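Local coordinates for protein S-adenosylmethionine dependent methyltransferase (Mesorhizobium loti, PDB 3BKW) that probably transfers a methyl group from S-adenosylmethionine to an acceptor substrate, at residues L70-S75 with T92-D97; D97-H102 with H118-V123; G44-D49 with G65-L70. All coordinates share one frame; numbering follows the deposited sequence.

Contact 1: residues L70-S75 with T92-D97; sequences LGLDLS and TYERAD
Strands 68-73 and 91-95 lie side by side here as a parallel pair at the edge of the seven-stranded sheet, Leu70 opposite Thr92 and Gly71 opposite Tyr93, with their short axes 24° apart. Gly71 bonds to strand 91-95 through both N and O: its N donates to Thr92 O (2.8 Å), and its O takes the N-H of Glu94. Further on, Asp73 N reaches Glu94 O only weakly, at 3.5 Å, whereas Ala96 N meets Asp73 O at 2.9 Å from above the carbonyl plane.

On the face of Leu70, Leu72 and Glu94, leucine branches pack on the aliphatic part of the glutamate. Leu72 lies alongside Glu94 and points the same way, its CD2 3.8 Å from Glu94 CB, while Leu72 CB packs on the methyl of Ala96. Leu70 slants across the same side chain, its CD1 3.9 Å from CG of Glu94. On the other face Tyr93 CD1 lies 4.0 Å from Gly71 CA, and the tyrosine side chain also touches Leu79 and Ala82 of helix 76-84.

At the C-terminal end Leu74 swings away from its own N (chi1 -170°) and lays CD1 over one face of the Arg95 guanidinium, 3.2 Å from NH2. A water donates to Leu74 O and weakly accepts from the same NH2. Asp73 OD2 receives Ser75 N through its anti lone pair, forming an Asx turn, while OD1 is bonded to Gly53 N; Ser75 then N-caps helix 76-84. With that helix linking the two strands, the arrangement is the beta-alpha-beta unit characteristic of Rossmann-like methyltransferases.

Contact 2: residues D97-H102 with H118-V123; sequences DLDKLH and HYVEDV. With EDO (1,2-ethanediol), chain E.
Val120 and Asp99 supply most of the surface hidden in this contact, with Leu98 adding an apolar flank. No direct hydrogen bond joins 97-102 to 118-123; Asp99 instead sets one carboxylate oxygen against the valine, OD1 lying 3.6 Å from Val120 CG1. The torsion of Asp99 (chi1 -68°) turns the carboxylate beside its own N and towards residues 118-123. Val120 CG2, the other branch, meets Leu98 CB at 4.0 Å, and Leu98 continues onto Ala116 and onto Leu126 of helix 123-133.

Both segments belong to connections that follow parallel strands, 97-102 after strand 91-95 and the other after strand 108-114, with 118-119 ending a 3-10 turn. On this side of a Rossmann-like sheet methyltransferases usually place their binding sites. Water does the polar work between them. Asp99 OD1 accepts from two waters, each at 2.7 Å; one also accepts from Asp122 N, while the other accepts from Glu121 N and donates to Tyr119 O. Asp99 OD2 takes a third water, which also donates to Tyr119 O, and a fourth joins the backbone oxygens of Asp99 and Asp122.

Within 97-102, Asp97 OD1 receives Asp99 N from above the carboxylate plane in an Asx turn. Asp122 N-caps helix 123-133, its OD1 taking a weak hydrogen bond from Arg125 N. An ethanediol, probably from the crystallisation liquor, donates from O1 to the same OD1 (2.6 Å) and is also hydrogen-bonded to Arg128.

Contact 3: residues G44-D49 with G65-L70; sequences GLRIVD and GASYVL
Ile47 carries the apolar centre, its CD1 pressed 3.6 Å from the methyl of Ala66 and its CB 4.4 Å from Val69 CG2. Its chi1 of -54° sets CG1 beside the backbone N, which sends CD1 back towards Ala66 at the start of the partner segment. This is the first beta-alpha-beta unit of the Rossmann-like sheet: strand 46-50 leads through helix 56-63 to the parallel strand 68-73, and Phe57 and Cys58 of that helix cover the face bearing Ile47 and Val69. On the opposite face Val48 CG2 lies 4.2 Å from CD2 of Leu70, next to Phe108.

The backbone knits these residues together. Ile47 N donates to Tyr68 O, Ile47 O accepts from Leu70 N, and Asp49 N reaches Leu70 O, each at 2.8 Å, so Ile47 and Leu70 are both held through N and O. Arg46 turns away from the partner strand at chi3, its guanidinium forming a salt bridge with Asp109 and a hydrogen bond with Ser135.

Towards the N-terminal end the regular pairing gives way. Leu45 O takes two weak bonds, from Ser67 N and Tyr68 N, and the Ser67 hydroxyl lies 3.1 Å from both Gly44 O and Leu45 O. Gly65, the C-prime residue of the Schellman motif ending helix 56-63, accepts at its O from Gly44 N, 2.8 Å away and 48° out of the carbonyl plane.

Overall arrangement
From the N terminus the chain first closes contact 3, returning through helix 56-63 to lay strand 68-73 beside strand 46-50. It then passes through helix 76-84 and closes contact 1 on the other edge of strand 68-73, so Leu70 belongs to both. Contact 2 opens at Asp97, shared with contact 1, and closes after the chain has run through strand 108-114, just before helix 123-133. The three loops run in series, without nesting or crossing. Contacts 1 and 3 meet through Leu72 and Asp49, while contact 2 touches contact 1 through Leu101 against Leu72 and stays about 6 Å from contact 3 at the nearest atoms.

Contact 1: residues L70-S75 with T92-D97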
loop_
_atom_site.group_PDB
_atom_site.type_symbol
_atom_site.label_atom_id
_atom_site.label_comp_id
_atom_site.label_asym_id
_atom_site.label_seq_id
_atom_site.Cartn_x
_atom_site.Cartn_y
_atom_site.Cartn_z
ATOM N N LEU A 70 12.663 -22.450 -12.733
ATOM C CA LEU A 70 13.482 -21.725 -13.712
ATOM C C LEU A 70 14.048 -20.522 -12.957
ATOM O O LEU A 70 13.283 -19.652 -12.521
ATOM C CB LEU A 70 12.660 -21.263 -14.908
ATOM C CG LEU A 70 13.388 -20.370 -15.937
ATOM C CD1 LEU A 70 14.615 -21.080 -16.564
ATOM C CD2 LEU A 70 12.411 -19.916 -17.008
ATOM N N GLY A 71 15.363 -20.497 -12.785
ATOM C CA GLY A 71 16.060 -19.394 -12.126
ATOM C C GLY A 71 16.690 -18.517 -13.185
ATOM O O GLY A 71 17.463 -19.008 -14.005
ATOM N N LEU A 72 16.360 -17.225 -13.168
ATOM C CA LEU A 72 16.877 -16.258 -14.131
ATOM C C LEU A 72 17.715 -15.173 -13.464
ATOM O O LEU A 72 17.300 -14.605 -12.461
ATOM C CB LEU A 72 15.726 -15.602 -14.868
ATOM C CG LEU A 72 14.765 -16.526 -15.610
ATOM C CD1 LEU A 72 13.704 -15.672 -16.356
ATOM C CD2 LEU A 72 15.495 -17.446 -16.569
ATOM N N ASP A 73 18.870 -14.866 -14.060
ATOM C CA ASP A 73 19.757 -13.813 -13.563
ATOM C C ASP A 73 20.596 -13.298 -14.746
ATOM O O ASP A 73 20.755 -13.990 -15.740
ATOM C CB ASP A 73 20.645 -14.356 -12.428
ATOM C CG ASP A 73 21.181 -13.262 -11.525
ATOM O OD1 ASP A 73 20.536 -12.984 -10.484
ATOM O OD2 ASP A 73 22.220 -12.659 -11.875
ATOM N N LEU A 74 21.091 -12.075 -14.632
ATOM C CA LEU A 74 21.916 -11.471 -15.686
ATOM C C LEU A 74 23.346 -12.010 -15.674
ATOM O O LEU A 74 23.961 -12.082 -16.723
ATOM C CB LEU A 74 21.929 -9.944 -15.541
ATOM C CG LEU A 74 22.548 -9.119 -16.687
ATOM C CD1 LEU A 74 21.830 -9.318 -18.027
ATOM C CD2 LEU A 74 22.508 -7.651 -16.297
ATOM N N SER A 75 23.844 -12.414 -14.501
ATOM C CA SER A 75 25.232 -12.876 -14.328
ATOM C C SER A 75 25.452 -14.352 -14.652
ATOM O O SER A 75 25.017 -15.224 -13.894
ATOM C CB SER A 75 25.698 -12.600 -12.889
ATOM O OG SER A 75 27.007 -13.089 -12.689
ATOM N N THR A 92 16.367 -25.369 -13.638
ATOM C CA THR A 92 17.050 -24.871 -14.834
ATOM C C THR A 92 17.449 -23.431 -14.560
ATOM O O THR A 92 16.632 -22.664 -14.047
ATOM C CB THR A 92 16.134 -24.912 -16.061
ATOM O OG1 THR A 92 15.810 -26.275 -16.352
ATOM C CG2 THR A 92 16.800 -24.265 -17.301
ATOM N N TYR A 93 18.700 -23.079 -14.887
ATOM C CA TYR A 93 19.197 -21.702 -14.754
ATOM C C TYR A 93 19.472 -21.164 -16.140
ATOM O O TYR A 93 20.073 -21.855 -16.954
ATOM C CB TYR A 93 20.458 -21.635 -13.912
ATOM C CG TYR A 93 20.215 -21.947 -12.458
ATOM C CD1 TYR A 93 19.677 -20.983 -11.597
ATOM C CD2 TYR A 93 20.494 -23.208 -11.938
ATOM C CE1 TYR A 93 19.444 -21.275 -10.240
ATOM C CE2 TYR A 93 20.257 -23.508 -10.591
ATOM C CZ TYR A 93 19.737 -22.533 -9.748
ATOM O OH TYR A 93 19.516 -22.821 -8.413
ATOM N N GLU A 94 18.988 -19.955 -16.416
ATOM C CA GLU A 94 19.214 -19.312 -17.718
ATOM C C GLU A 94 19.531 -17.855 -17.520
ATOM O O GLU A 94 18.983 -17.209 -16.624
ATOM C CB GLU A 94 17.989 -19.431 -18.622
ATOM C CG GLU A 94 17.625 -20.851 -19.037
ATOM C CD GLU A 94 16.445 -20.911 -20.010
ATOM O OE1 GLU A 94 15.814 -19.868 -20.276
ATOM O OE2 GLU A 94 16.134 -22.018 -20.507
ATOM N N ARG A 95 20.409 -17.328 -18.370
ATOM C CA ARG A 95 20.785 -15.922 -18.306
ATOM C C ARG A 95 19.629 -15.106 -18.898
ATOM O O ARG A 95 19.045 -15.502 -19.911
ATOM C CB ARG A 95 22.097 -15.665 -19.051
ATOM C CG ARG A 95 22.696 -14.306 -18.750
ATOM C CD ARG A 95 23.898 -14.015 -19.620
ATOM N NE ARG A 95 24.251 -12.596 -19.597
ATOM C CZ ARG A 95 23.601 -11.619 -20.248
ATOM N NH1 ARG A 95 22.497 -11.860 -20.975
ATOM N NH2 ARG A 95 24.047 -10.361 -20.151
ATOM N N ALA A 96 19.259 -14.018 -18.224
ATOM C CA ALA A 96 18.180 -13.142 -18.686
ATOM C C ALA A 96 18.341 -11.727 -18.169
ATOM O O ALA A 96 18.887 -11.517 -17.088
ATOM C CB ALA A 96 16.826 -13.684 -18.276
ATOM N N ASP A 97 17.862 -10.771 -18.966
ATOM C CA ASP A 97 17.860 -9.351 -18.628
ATOM C C ASP A 97 16.422 -9.042 -18.256
ATOM O O ASP A 97 15.542 -9.085 -19.120
ATOM C CB ASP A 97 18.285 -8.514 -19.845
ATOM C CG ASP A 97 18.349 -7.005 -19.555
ATOM O OD1 ASP A 97 17.952 -6.531 -18.461
ATOM O OD2 ASP A 97 18.807 -6.275 -20.461
HETATM O O HOH W 1 26.211 -9.933 -17.567
#

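Contact 2: residues D97-H102 with H118-V123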
loop_
_atom_site.group_PDB
_atom_site.type_symbol
_atom_site.label_atom_id
_atom_site.label_comp_id
_atom_site.label_asym_id
_atom_site.label_seq_id
_atom_site.Cartn_x
_atom_site.Cartn_y
_atom_site.Cartn_z
ATOM N N ASP A 97 17.862 -10.771 -18.966
ATOM C CA ASP A 97 17.860 -9.351 -18.628
ATOM C C ASP A 97 16.422 -9.042 -18.256
ATOM O O ASP A 97 15.542 -9.085 -19.120
ATOM C CB ASP A 97 18.285 -8.514 -19.845
ATOM C CG ASP A 97 18.349 -7.005 -19.555
ATOM O OD1 ASP A 97 17.952 -6.531 -18.461
ATOM O OD2 ASP A 97 18.807 -6.275 -20.461
ATOM N N LEU A 98 16.171 -8.737 -16.983
ATOM C CA LEU A 98 14.796 -8.442 -16.527
ATOM C C LEU A 98 14.159 -7.200 -17.191
ATOM O O LEU A 98 12.927 -7.091 -17.210
ATOM C CB LEU A 98 14.713 -8.340 -15.009
ATOM C CG LEU A 98 15.089 -9.577 -14.181
ATOM C CD1 LEU A 98 14.856 -9.261 -12.696
ATOM C CD2 LEU A 98 14.334 -10.848 -14.580
ATOM N N ASP A 99 14.983 -6.290 -17.723
ATOM C CA ASP A 99 14.493 -5.140 -18.506
ATOM C C ASP A 99 13.989 -5.531 -19.890
ATOM O O ASP A 99 13.274 -4.749 -20.500
ATOM C CB ASP A 99 15.584 -4.075 -18.690
ATOM C CG ASP A 99 15.947 -3.388 -17.407
ATOM O OD1 ASP A 99 15.032 -2.918 -16.703
ATOM O OD2 ASP A 99 17.154 -3.256 -17.113
ATOM N N LYS A 100 14.385 -6.704 -20.390
ATOM C CA LYS A 100 13.980 -7.216 -21.709
ATOM C C LYS A 100 13.454 -8.649 -21.550
ATOM O O LYS A 100 13.711 -9.517 -22.380
ATOM C CB LYS A 100 15.193 -7.208 -22.650
ATOM C CG LYS A 100 15.914 -5.871 -22.788
ATOM C CD LYS A 100 17.120 -6.013 -23.702
ATOM N N LEU A 101 12.685 -8.876 -20.486
ATOM C CA LEU A 101 12.221 -10.205 -20.127
ATOM C C LEU A 101 11.164 -10.778 -21.065
ATOM O O LEU A 101 10.185 -10.100 -21.402
ATOM C CB LEU A 101 11.637 -10.190 -18.706
ATOM C CG LEU A 101 11.119 -11.500 -18.079
ATOM C CD1 LEU A 101 12.261 -12.481 -17.816
ATOM C CD2 LEU A 101 10.315 -11.237 -16.796
ATOM N N HIS A 102 11.397 -12.032 -21.458
ATOM C CA HIS A 102 10.455 -12.802 -22.244
ATOM C C HIS A 102 10.227 -14.105 -21.479
ATOM O O HIS A 102 11.171 -14.694 -20.955
ATOM C CB HIS A 102 10.980 -13.017 -23.663
ATOM C CG HIS A 102 11.091 -11.746 -24.451
ATOM N ND1 HIS A 102 12.243 -10.989 -24.488
ATOM C CD2 HIS A 102 10.182 -11.082 -25.207
ATOM C CE1 HIS A 102 12.045 -9.922 -25.242
ATOM N NE2 HIS A 102 10.804 -9.955 -25.690
ATOM N N HIS A 118 13.175 -3.364 -8.068
ATOM C CA HIS A 118 13.529 -1.950 -7.891
ATOM C C HIS A 118 14.624 -1.466 -8.848
ATOM O O HIS A 118 14.861 -0.270 -8.930
ATOM C CB HIS A 118 13.809 -1.546 -6.447
ATOM C CG HIS A 118 14.817 -2.394 -5.756
ATOM N ND1 HIS A 118 14.462 -3.435 -4.939
ATOM C CD2 HIS A 118 16.165 -2.369 -5.764
ATOM C CE1 HIS A 118 15.547 -4.005 -4.449
ATOM N NE2 HIS A 118 16.596 -3.393 -4.952
ATOM N N TYR A 119 15.298 -2.388 -9.550
ATOM C CA TYR A 119 16.286 -2.032 -10.584
ATOM C C TYR A 119 15.734 -2.024 -12.020
ATOM O O TYR A 119 16.459 -1.694 -12.954
ATOM C CB TYR A 119 17.497 -2.967 -10.497
ATOM C CG TYR A 119 18.143 -2.973 -9.122
ATOM C CD1 TYR A 119 18.593 -1.780 -8.532
ATOM C CD2 TYR A 119 18.309 -4.163 -8.404
ATOM C CE1 TYR A 119 19.191 -1.767 -7.255
ATOM C CE2 TYR A 119 18.924 -4.153 -7.121
ATOM C CZ TYR A 119 19.356 -2.942 -6.565
ATOM O OH TYR A 119 19.937 -2.878 -5.296
ATOM N N VAL A 120 14.434 -2.325 -12.172
ATOM C CA VAL A 120 13.775 -2.411 -13.483
ATOM C C VAL A 120 13.067 -1.093 -13.740
ATOM O O VAL A 120 12.177 -0.753 -12.984
ATOM C CB VAL A 120 12.789 -3.615 -13.522
ATOM C CG1 VAL A 120 12.015 -3.641 -14.830
ATOM C CG2 VAL A 120 13.568 -4.927 -13.356
ATOM N N GLU A 121 13.423 -0.391 -14.819
ATOM C CA GLU A 121 12.832 0.912 -15.118
ATOM C C GLU A 121 11.361 0.804 -15.502
ATOM O O GLU A 121 10.523 1.510 -14.930
ATOM C CB GLU A 121 13.611 1.641 -16.215
ATOM C CG GLU A 121 13.171 3.090 -16.413
ATOM C CD GLU A 121 14.116 3.907 -17.282
ATOM O OE1 GLU A 121 14.882 3.328 -18.084
ATOM O OE2 GLU A 121 14.076 5.152 -17.159
ATOM N N ASP A 122 11.065 -0.065 -16.471
ATOM C CA ASP A 122 9.689 -0.266 -16.960
ATOM C C ASP A 122 9.101 -1.490 -16.259
ATOM O O ASP A 122 8.968 -2.571 -16.845
ATOM C CB ASP A 122 9.691 -0.390 -18.490
ATOM C CG ASP A 122 8.293 -0.352 -19.095
ATOM O OD1 ASP A 122 7.293 -0.291 -18.339
ATOM O OD2 ASP A 122 8.221 -0.384 -20.344
ATOM N N VAL A 123 8.720 -1.298 -14.999
ATOM C CA VAL A 123 8.241 -2.415 -14.187
ATOM C C VAL A 123 6.880 -2.914 -14.666
ATOM O O VAL A 123 6.616 -4.104 -14.586
ATOM C CB VAL A 123 8.273 -2.097 -12.679
ATOM C CG1 VAL A 123 7.114 -1.214 -12.249
ATOM C CG2 VAL A 123 8.318 -3.380 -11.889
HETATM C C1 EDO E . 4.753 1.434 -19.567
HETATM O O1 EDO E . 4.906 0.032 -19.332
HETATM C C2 EDO E . 3.450 1.694 -20.317
HETATM O O2 EDO E . 2.301 1.156 -19.632
HETATM O O HOH W 2 10.742 -3.895 -18.569
HETATM O O HOH W 3 12.897 -1.908 -17.981
HETATM O O HOH W 4 16.194 -0.594 -15.951
HETATM O O HOH W 5 17.926 -3.328 -14.530
#

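Contact 3: residues G44-D49 with G65-L70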
loop_
_atom_site.group_PDB
_atom_site.type_symbol
_atom_site.label_atom_id
_atom_site.label_comp_id
_atom_site.label_asym_id
_atom_site.label_seq_id
_atom_site.Cartn_x
_atom_site.Cartn_y
_atom_site.Cartn_z
ATOM N N GLY A 44 4.589 -29.298 -6.067
ATOM C CA GLY A 44 4.088 -29.604 -7.393
ATOM C C GLY A 44 4.010 -28.433 -8.351
ATOM O O GLY A 44 3.593 -28.624 -9.507
ATOM N N LEU A 45 4.451 -27.238 -7.930
ATOM C CA LEU A 45 4.322 -26.052 -8.775
ATOM C C LEU A 45 5.477 -25.863 -9.735
ATOM O O LEU A 45 6.592 -26.317 -9.493
ATOM C CB LEU A 45 4.192 -24.760 -7.939
ATOM C CG LEU A 45 3.031 -24.619 -6.952
ATOM C CD1 LEU A 45 2.979 -23.152 -6.479
ATOM C CD2 LEU A 45 1.693 -25.051 -7.562
ATOM N N ARG A 46 5.165 -25.167 -10.823
ATOM C CA ARG A 46 6.127 -24.705 -11.808
ATOM C C ARG A 46 6.415 -23.275 -11.353
ATOM O O ARG A 46 5.482 -22.470 -11.218
ATOM C CB ARG A 46 5.529 -24.713 -13.189
ATOM C CG ARG A 46 5.070 -26.113 -13.639
ATOM C CD ARG A 46 4.229 -25.994 -14.877
ATOM N NE ARG A 46 2.989 -25.279 -14.572
ATOM C CZ ARG A 46 2.179 -24.725 -15.473
ATOM N NH1 ARG A 46 2.401 -24.816 -16.783
ATOM N NH2 ARG A 46 1.107 -24.082 -15.048
ATOM N N ILE A 47 7.690 -22.975 -11.105
ATOM C CA ILE A 47 8.101 -21.701 -10.517
ATOM C C ILE A 47 9.190 -21.014 -11.318
ATOM O O ILE A 47 10.103 -21.677 -11.822
ATOM C CB ILE A 47 8.635 -21.937 -9.076
ATOM C CG1 ILE A 47 7.613 -22.703 -8.220
ATOM C CG2 ILE A 47 9.022 -20.596 -8.396
ATOM C CD1 ILE A 47 8.077 -23.055 -6.797
ATOM N N VAL A 48 9.091 -19.682 -11.436
ATOM C CA VAL A 48 10.154 -18.881 -12.030
ATOM C C VAL A 48 10.668 -17.917 -10.953
ATOM O O VAL A 48 9.863 -17.277 -10.273
ATOM C CB VAL A 48 9.749 -18.163 -13.343
ATOM C CG1 VAL A 48 8.550 -17.224 -13.155
ATOM C CG2 VAL A 48 10.952 -17.419 -13.939
ATOM N N ASP A 49 11.998 -17.827 -10.820
ATOM C CA ASP A 49 12.669 -16.954 -9.877
ATOM C C ASP A 49 13.345 -15.865 -10.675
ATOM O O ASP A 49 14.295 -16.138 -11.402
ATOM C CB ASP A 49 13.687 -17.758 -9.056
ATOM C CG ASP A 49 14.384 -16.935 -8.001
ATOM O OD1 ASP A 49 14.219 -15.707 -7.979
ATOM O OD2 ASP A 49 15.072 -17.527 -7.158
ATOM N N GLY A 65 9.354 -29.457 -2.785
ATOM C CA GLY A 65 8.530 -30.190 -3.717
ATOM C C GLY A 65 8.104 -29.549 -5.007
ATOM O O GLY A 65 7.225 -30.102 -5.672
ATOM N N ALA A 66 8.714 -28.426 -5.390
ATOM C CA ALA A 66 8.394 -27.780 -6.666
ATOM C C ALA A 66 8.675 -28.732 -7.830
ATOM O O ALA A 66 9.731 -29.380 -7.850
ATOM C CB ALA A 66 9.199 -26.477 -6.843
ATOM N N SER A 67 7.728 -28.853 -8.764
ATOM C CA SER A 67 7.901 -29.744 -9.924
ATOM C C SER A 67 8.983 -29.245 -10.866
ATOM O O SER A 67 9.719 -30.046 -11.437
ATOM C CB SER A 67 6.588 -29.972 -10.701
ATOM O OG SER A 67 6.105 -28.785 -11.301
ATOM N N TYR A 68 9.078 -27.926 -11.016
ATOM C CA TYR A 68 10.035 -27.309 -11.915
ATOM C C TYR A 68 10.341 -25.887 -11.464
ATOM O O TYR A 68 9.427 -25.156 -11.104
ATOM C CB TYR A 68 9.464 -27.297 -13.334
ATOM C CG TYR A 68 10.279 -26.502 -14.338
ATOM C CD1 TYR A 68 11.590 -26.878 -14.638
ATOM C CD2 TYR A 68 9.742 -25.380 -14.994
ATOM C CE1 TYR A 68 12.364 -26.153 -15.565
ATOM C CE2 TYR A 68 10.512 -24.645 -15.935
ATOM C CZ TYR A 68 11.819 -25.046 -16.205
ATOM O OH TYR A 68 12.594 -24.360 -17.112
ATOM N N VAL A 69 11.626 -25.527 -11.475
ATOM C CA VAL A 69 12.082 -24.178 -11.111
ATOM C C VAL A 69 12.993 -23.639 -12.218
ATOM O O VAL A 69 13.942 -24.310 -12.615
ATOM C CB VAL A 69 12.840 -24.132 -9.756
ATOM C CG1 VAL A 69 13.174 -22.675 -9.394
ATOM C CG2 VAL A 69 11.989 -24.746 -8.648
ATOM N N LEU A 70 12.663 -22.450 -12.733
ATOM C CA LEU A 70 13.482 -21.725 -13.712
ATOM C C LEU A 70 14.048 -20.522 -12.957
ATOM O O LEU A 70 13.283 -19.652 -12.521
ATOM C CB LEU A 70 12.660 -21.263 -14.908
ATOM C CG LEU A 70 13.388 -20.370 -15.937
ATOM C CD1 LEU A 70 14.615 -21.080 -16.564
ATOM C CD2 LEU A 70 12.411 -19.916 -17.008
#